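Local atomic coordinates of Non-heme chloroperoxidase CPO-A1 (Streptomyces aureofaciens, PDB entry 1A8Q), a protein that may act as a chlorinating enzyme in 7-chlorotetracycline biosynthesis and can also brominate, as a cofactor-free haloperoxidase of the alpha/beta hydrolase superfamily. Residues 134-137 against 138-141. Numbering follows the deposited sequence.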
loop_
_atom_site.group_PDB
_atom_site.type_symbol
_atom_site.label_atom_id
_atom_site.label_comp_id
_atom_site.label_asym_id
_atom_site.label_seq_id
_atom_site.Cartn_x
_atom_site.Cartn_y
_atom_site.Cartn_z
ATOM N N GLY A 134 -6.170 16.693 -7.652
ATOM C CA GLY A 134 -5.149 15.639 -7.751
ATOM C C GLY A 134 -3.754 16.257 -7.706
ATOM O O GLY A 134 -3.573 17.452 -7.453
ATOM N N VAL A 135 -2.793 15.378 -7.964
ATOM C CA VAL A 135 -1.380 15.772 -7.898
ATOM C C VAL A 135 -0.892 16.216 -9.281
ATOM O O VAL A 135 -1.071 15.496 -10.255
ATOM C CB VAL A 135 -0.578 14.538 -7.449
ATOM C CG1 VAL A 135 0.918 14.819 -7.416
ATOM C CG2 VAL A 135 -1.033 14.073 -6.053
ATOM N N PRO A 136 -0.242 17.358 -9.349
ATOM C CA PRO A 136 0.264 17.852 -10.634
ATOM C C PRO A 136 1.335 16.984 -11.233
ATOM O O PRO A 136 2.172 16.415 -10.489
ATOM C CB PRO A 136 0.824 19.239 -10.297
ATOM C CG PRO A 136 0.428 19.573 -8.930
ATOM C CD PRO A 136 -0.022 18.304 -8.234
ATOM N N ASP A 137 1.490 16.958 -12.564
ATOM C CA ASP A 137 2.524 16.154 -13.193
ATOM C C ASP A 137 3.934 16.477 -12.692
ATOM O O ASP A 137 4.776 15.574 -12.638
ATOM C CB ASP A 137 2.675 16.416 -14.691
ATOM C CG ASP A 137 1.619 15.783 -15.547
ATOM O OD1 ASP A 137 1.748 14.593 -15.875
ATOM O OD2 ASP A 137 0.719 16.589 -15.872
ATOM N N GLU A 138 4.212 17.745 -12.405
ATOM C CA GLU A 138 5.538 18.157 -11.971
ATOM C C GLU A 138 5.983 17.391 -10.714
ATOM O O GLU A 138 7.198 17.195 -10.508
ATOM C CB GLU A 138 5.624 19.627 -11.588
ATOM C CG GLU A 138 5.154 20.751 -12.456
ATOM C CD GLU A 138 4.692 21.941 -11.617
ATOM O OE1 GLU A 138 3.965 21.748 -10.610
ATOM O OE2 GLU A 138 5.045 23.093 -11.958
ATOM N N VAL A 139 5.054 17.032 -9.843
ATOM C CA VAL A 139 5.425 16.274 -8.633
ATOM C C VAL A 139 5.970 14.904 -9.022
ATOM O O VAL A 139 7.001 14.455 -8.471
ATOM C CB VAL A 139 4.206 16.178 -7.700
ATOM C CG1 VAL A 139 4.458 15.174 -6.569
ATOM C CG2 VAL A 139 3.938 17.577 -7.119
ATOM N N PHE A 140 5.302 14.220 -9.931
ATOM C CA PHE A 140 5.760 12.878 -10.341
ATOM C C PHE A 140 7.086 12.996 -11.060
ATOM O O PHE A 140 8.010 12.181 -10.878
ATOM C CB PHE A 140 4.707 12.220 -11.236
ATOM C CG PHE A 140 3.425 12.064 -10.445
ATOM C CD1 PHE A 140 3.387 11.349 -9.270
ATOM C CD2 PHE A 140 2.252 12.607 -10.905
ATOM C CE1 PHE A 140 2.225 11.190 -8.544
ATOM C CE2 PHE A 140 1.071 12.448 -10.189
ATOM C CZ PHE A 140 1.039 11.727 -9.019
ATOM N N ASP A 141 7.214 14.056 -11.879
ATOM C CA ASP A 141 8.532 14.248 -12.534
ATOM C C ASP A 141 9.622 14.365 -11.482
ATOM O O ASP A 141 10.737 13.824 -11.690
ATOM C CB ASP A 141 8.523 15.515 -13.387
ATOM C CG ASP A 141 7.649 15.432 -14.617
ATOM O OD1 ASP A 141 7.315 14.327 -15.070
ATOM O OD2 ASP A 141 7.276 16.517 -15.130
#
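Val135 and Phe140 form the apolar centre of the loop-to-helix junction that leads into helix 137-162, part of the helical cap inserted between strands 112-118 and 215-220 of the alpha/beta hydrolase fold. CG1 of Val135 lies 3.5 Å from CZ of Phe140, the two side chains crossing at about a right angle. That methyl is anti to the backbone N (chi1 177°), a setting that lets it touch both the far end of the ring and Val139, whose CB is 3.6 Å from the same CG1. Val135 also touches Pro227, while the ring of Phe140 meets Tyr201 and packs on Val196 and Phe199, all in the last turns of helix 189-201, joining the start of one cap helix to the C-terminal part of another. The apolar cluster lies near the active site, with the side chain of Val135 about 9 Å from that of Asp223 of the catalytic triad.

Outward, CD of Pro136 makes a looser contact with CG2 of Val139, at 4.2 Å. The carbonyl O of Pro136 accepts a bent hydrogen bond from Val139 N (3.0 Å, 142° at the hydrogen), the donor lying well above the carbonyl plane. The side chain of exposed Asp137 has its OD1 hydrogen-bonded to the hydroxyl of Tyr201. The backbone O of Asp137 accepts a hydrogen bond from Asp141 N at 3.0 Å, four residues on, nearly straight at 166°.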